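Local coordinates for CELL WALL surface anchor family protein (Streptococcus pneumoniae, PDB 2WW8) that serves as the adhesin of the pneumococcal pilus and probably attaches the bacterium to host cells, at residues L794-E803 with N815-G826. Numbering follows the deposited sequence.
Sequences LSDGKYRLFE and NKPIVAFQIVNG
The carboxylate of Asp796 reaches across to the turn that follows the partner strand and accepts two backbone N-H groups there. Its OD2 takes Asn825 N at 2.8 Å, on the syn side but tilted well out of the carboxylate plane. Its OD1 takes Gly826 N at 3.2 Å through the syn lone pair. Close by, the Tyr799 hydroxyl is tied to Ser795 O at 2.6 Å. Next to the Asp796 bonds the antiparallel pairing begins, with Gly797 and Ile823 each donating its N-H to the other's carbonyl O, and Tyr799 and Phe821 doing the same. Two bulges then interrupt the regular pattern: Ile818 and Val819 share Leu801 in a classic bulge, where Leu801 O receives Ile818 N at 2.8 Å and Val819 N only weakly, and Asn815 with Lys816 opposite Glu803 forms a G1 bulge. This is a hairpin of the C-terminal prealbumin-like domain, consistent with a CNA_B-type module, flanked by strands 755-761 and 827-833. On the face turned to strand 736-744, Tyr799 and Phe821 have near-parallel planes (7°), displaced so far that little of one ring covers the other; Tyr799 CB instead sits over the Phe821 face in a CH-pi contact, 3.8 Å from the centroid. With CG between its backbone N and carbonyl carbon (chi1 60°), Phe821 presents a ring face to that carbon. Tyr799 CE1 touches Ile823 CG1. On the other face, Pro817 CA covers one side of the Phe802 ring, offset toward the rim.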
loop_
_atom_site.group_PDB
_atom_site.type_symbol
_atom_site.label_atom_id
_atom_site.label_comp_id
_atom_site.label_asym_id
_atom_site.label_seq_id
_atom_site.Cartn_x
_atom_site.Cartn_y
_atom_site.Cartn_z
ATOM N N LEU A 794 -45.100 -55.392 -24.630
ATOM C CA LEU A 794 -45.367 -56.309 -23.530
ATOM C C LEU A 794 -44.544 -55.980 -22.283
ATOM O O LEU A 794 -43.324 -55.884 -22.370
ATOM C CB LEU A 794 -45.090 -57.747 -23.966
ATOM C CG LEU A 794 -45.885 -58.421 -25.091
ATOM C CD1 LEU A 794 -45.353 -59.844 -25.176
ATOM C CD2 LEU A 794 -47.411 -58.415 -24.866
ATOM N N SER A 795 -45.222 -55.836 -21.145
ATOM C CA SER A 795 -44.593 -55.618 -19.835
ATOM C C SER A 795 -43.821 -56.843 -19.354
ATOM O O SER A 795 -44.054 -57.974 -19.815
ATOM C CB SER A 795 -45.650 -55.332 -18.767
ATOM O OG SER A 795 -46.731 -54.615 -19.336
ATOM N N ASP A 796 -42.934 -56.616 -18.385
ATOM C CA ASP A 796 -42.209 -57.730 -17.777
ATOM C C ASP A 796 -43.113 -58.743 -17.069
ATOM O O ASP A 796 -44.166 -58.370 -16.541
ATOM C CB ASP A 796 -41.114 -57.208 -16.851
ATOM C CG ASP A 796 -39.879 -56.765 -17.619
ATOM O OD1 ASP A 796 -39.985 -56.467 -18.836
ATOM O OD2 ASP A 796 -38.801 -56.736 -16.979
ATOM N N GLY A 797 -42.714 -60.015 -17.091
ATOM C CA GLY A 797 -43.421 -61.059 -16.347
ATOM C C GLY A 797 -43.602 -62.331 -17.156
ATOM O O GLY A 797 -42.980 -62.489 -18.209
ATOM N N LYS A 798 -44.445 -63.222 -16.639
ATOM C CA LYS A 798 -44.720 -64.523 -17.243
ATOM C C LYS A 798 -46.001 -64.542 -18.099
ATOM O O LYS A 798 -47.026 -63.963 -17.712
ATOM C CB LYS A 798 -44.765 -65.595 -16.157
ATOM C CG LYS A 798 -43.552 -65.674 -15.240
ATOM C CD LYS A 798 -43.489 -67.058 -14.612
ATOM C CE LYS A 798 -42.715 -67.076 -13.307
ATOM N NZ LYS A 798 -41.279 -66.938 -13.640
ATOM N N TYR A 799 -45.913 -65.197 -19.264
ATOM C CA TYR A 799 -46.962 -65.266 -20.282
ATOM C C TYR A 799 -47.203 -66.710 -20.714
ATOM O O TYR A 799 -46.275 -67.546 -20.697
ATOM C CB TYR A 799 -46.621 -64.450 -21.531
ATOM C CG TYR A 799 -46.591 -62.950 -21.300
ATOM C CD1 TYR A 799 -45.489 -62.358 -20.702
ATOM C CD2 TYR A 799 -47.666 -62.124 -21.669
ATOM C CE1 TYR A 799 -45.451 -60.982 -20.466
ATOM C CE2 TYR A 799 -47.634 -60.750 -21.445
ATOM C CZ TYR A 799 -46.513 -60.185 -20.846
ATOM O OH TYR A 799 -46.404 -58.830 -20.596
ATOM N N ARG A 800 -48.459 -66.964 -21.093
ATOM C CA ARG A 800 -48.943 -68.254 -21.613
ATOM C C ARG A 800 -49.860 -67.978 -22.801
ATOM O O ARG A 800 -50.883 -67.301 -22.632
ATOM C CB ARG A 800 -49.737 -69.049 -20.565
ATOM C CG ARG A 800 -48.888 -69.742 -19.520
ATOM C CD ARG A 800 -49.737 -70.404 -18.436
ATOM N NE ARG A 800 -48.878 -71.038 -17.434
ATOM C CZ ARG A 800 -49.301 -71.732 -16.373
ATOM N NH1 ARG A 800 -50.595 -71.933 -16.143
ATOM N NH2 ARG A 800 -48.422 -72.246 -15.518
ATOM N N LEU A 801 -49.478 -68.479 -23.977
ATOM C CA LEU A 801 -50.296 -68.309 -25.179
ATOM C C LEU A 801 -51.222 -69.536 -25.315
ATOM O O LEU A 801 -50.767 -70.687 -25.239
ATOM C CB LEU A 801 -49.428 -68.081 -26.421
ATOM C CG LEU A 801 -50.186 -68.111 -27.754
ATOM C CD1 LEU A 801 -50.960 -66.845 -28.088
ATOM C CD2 LEU A 801 -49.164 -68.359 -28.821
ATOM N N PHE A 802 -52.524 -69.291 -25.454
ATOM C CA PHE A 802 -53.499 -70.375 -25.556
ATOM C C PHE A 802 -54.050 -70.354 -26.963
ATOM O O PHE A 802 -54.331 -69.268 -27.499
ATOM C CB PHE A 802 -54.687 -70.207 -24.586
ATOM C CG PHE A 802 -54.388 -70.569 -23.158
ATOM C CD1 PHE A 802 -53.534 -69.779 -22.376
ATOM C CD2 PHE A 802 -54.974 -71.682 -22.574
ATOM C CE1 PHE A 802 -53.244 -70.101 -21.020
ATOM C CE2 PHE A 802 -54.706 -72.023 -21.209
ATOM C CZ PHE A 802 -53.826 -71.238 -20.425
ATOM N N GLU A 803 -54.216 -71.558 -27.525
ATOM C CA GLU A 803 -55.009 -71.714 -28.749
ATOM C C GLU A 803 -56.492 -71.838 -28.426
ATOM O O GLU A 803 -56.922 -72.816 -27.802
ATOM C CB GLU A 803 -54.550 -72.929 -29.570
ATOM C CG GLU A 803 -55.361 -73.213 -30.832
ATOM C CD GLU A 803 -54.544 -73.911 -31.904
ATOM O OE1 GLU A 803 -53.349 -74.225 -31.671
ATOM O OE2 GLU A 803 -55.106 -74.139 -32.994
ATOM N N ASN A 815 -59.225 -74.275 -26.538
ATOM C CA ASN A 815 -58.653 -73.614 -25.343
ATOM C C ASN A 815 -57.545 -74.410 -24.673
ATOM O O ASN A 815 -57.734 -74.899 -23.562
ATOM C CB ASN A 815 -59.731 -73.284 -24.302
ATOM C CG ASN A 815 -60.858 -72.487 -24.901
ATOM O OD1 ASN A 815 -60.657 -71.389 -25.427
ATOM N ND2 ASN A 815 -62.050 -73.065 -24.876
ATOM N N LYS A 816 -56.425 -74.586 -25.372
ATOM C CA LYS A 816 -55.313 -75.373 -24.839
ATOM C C LYS A 816 -54.071 -74.467 -24.652
ATOM O O LYS A 816 -53.800 -73.648 -25.526
ATOM C CB LYS A 816 -54.988 -76.584 -25.751
ATOM C CG LYS A 816 -56.062 -77.696 -25.899
ATOM C CD LYS A 816 -56.388 -78.427 -24.578
ATOM C CE LYS A 816 -57.617 -79.351 -24.748
ATOM N NZ LYS A 816 -58.506 -79.225 -23.570
ATOM N N PRO A 817 -53.301 -74.623 -23.545
ATOM C CA PRO A 817 -52.019 -73.919 -23.427
ATOM C C PRO A 817 -51.027 -74.399 -24.512
ATOM O O PRO A 817 -50.913 -75.598 -24.757
ATOM C CB PRO A 817 -51.501 -74.351 -22.043
ATOM C CG PRO A 817 -52.153 -75.687 -21.772
ATOM C CD PRO A 817 -53.477 -75.672 -22.514
ATOM N N ILE A 818 -50.339 -73.481 -25.178
ATOM C CA ILE A 818 -49.366 -73.856 -26.215
ATOM C C ILE A 818 -47.916 -73.500 -25.833
ATOM O O ILE A 818 -47.050 -74.382 -25.752
ATOM C CB ILE A 818 -49.714 -73.244 -27.593
ATOM C CG1 ILE A 818 -51.191 -73.486 -27.927
ATOM C CG2 ILE A 818 -48.793 -73.819 -28.707
ATOM C CD1 ILE A 818 -51.505 -74.970 -28.065
ATOM N N VAL A 819 -47.675 -72.219 -25.561
ATOM C CA VAL A 819 -46.318 -71.744 -25.314
ATOM C C VAL A 819 -46.276 -70.912 -24.036
ATOM O O VAL A 819 -47.207 -70.132 -23.756
ATOM C CB VAL A 819 -45.798 -70.798 -26.431
ATOM C CG1 VAL A 819 -44.297 -70.502 -26.218
ATOM C CG2 VAL A 819 -46.015 -71.370 -27.821
ATOM N N ALA A 820 -45.183 -71.098 -23.295
ATOM C CA ALA A 820 -44.816 -70.251 -22.155
ATOM C C ALA A 820 -43.567 -69.458 -22.501
ATOM O O ALA A 820 -42.676 -69.945 -23.212
ATOM C CB ALA A 820 -44.547 -71.078 -20.900
ATOM N N PHE A 821 -43.505 -68.234 -21.989
ATOM C CA PHE A 821 -42.251 -67.472 -22.098
ATOM C C PHE A 821 -42.295 -66.361 -21.058
ATOM O O PHE A 821 -43.347 -66.145 -20.457
ATOM C CB PHE A 821 -42.046 -66.886 -23.501
ATOM C CG PHE A 821 -43.137 -65.932 -23.944
ATOM C CD1 PHE A 821 -44.224 -66.389 -24.686
ATOM C CD2 PHE A 821 -43.090 -64.574 -23.614
ATOM C CE1 PHE A 821 -45.233 -65.504 -25.102
ATOM C CE2 PHE A 821 -44.079 -63.690 -24.021
ATOM C CZ PHE A 821 -45.147 -64.145 -24.773
ATOM N N GLN A 822 -41.162 -65.682 -20.875
ATOM C CA GLN A 822 -41.000 -64.552 -19.972
ATOM C C GLN A 822 -40.446 -63.334 -20.707
ATOM O O GLN A 822 -39.635 -63.458 -21.632
ATOM C CB GLN A 822 -39.984 -64.921 -18.893
ATOM C CG GLN A 822 -40.590 -65.396 -17.611
ATOM C CD GLN A 822 -39.626 -65.195 -16.452
ATOM O OE1 GLN A 822 -39.788 -64.296 -15.624
ATOM N NE2 GLN A 822 -38.598 -66.030 -16.407
ATOM N N ILE A 823 -40.878 -62.148 -20.289
ATOM C CA ILE A 823 -40.252 -60.898 -20.724
ATOM C C ILE A 823 -39.502 -60.362 -19.482
ATOM O O ILE A 823 -40.096 -60.176 -18.407
ATOM C CB ILE A 823 -41.287 -59.861 -21.308
ATOM C CG1 ILE A 823 -42.166 -60.408 -22.452
ATOM C CG2 ILE A 823 -40.585 -58.593 -21.777
ATOM C CD1 ILE A 823 -41.461 -60.708 -23.768
ATOM N N VAL A 824 -38.192 -60.167 -19.620
ATOM C CA VAL A 824 -37.338 -59.636 -18.552
ATOM C C VAL A 824 -36.452 -58.547 -19.141
ATOM O O VAL A 824 -35.750 -58.781 -20.140
ATOM C CB VAL A 824 -36.454 -60.717 -17.882
ATOM C CG1 VAL A 824 -35.092 -60.832 -18.572
ATOM C CG2 VAL A 824 -36.198 -60.385 -16.417
ATOM N N ASN A 825 -36.492 -57.367 -18.514
ATOM C CA ASN A 825 -35.816 -56.172 -19.023
ATOM C C ASN A 825 -36.173 -55.944 -20.490
ATOM O O ASN A 825 -35.294 -55.692 -21.314
ATOM C CB ASN A 825 -34.310 -56.311 -18.832
ATOM C CG ASN A 825 -33.925 -56.520 -17.371
ATOM O OD1 ASN A 825 -34.491 -55.911 -16.457
ATOM N ND2 ASN A 825 -32.947 -57.386 -17.144
ATOM N N GLY A 826 -37.469 -56.086 -20.791
ATOM C CA GLY A 826 -38.038 -56.006 -22.143
ATOM C C GLY A 826 -37.561 -57.013 -23.180
ATOM O O GLY A 826 -37.751 -56.815 -24.377
#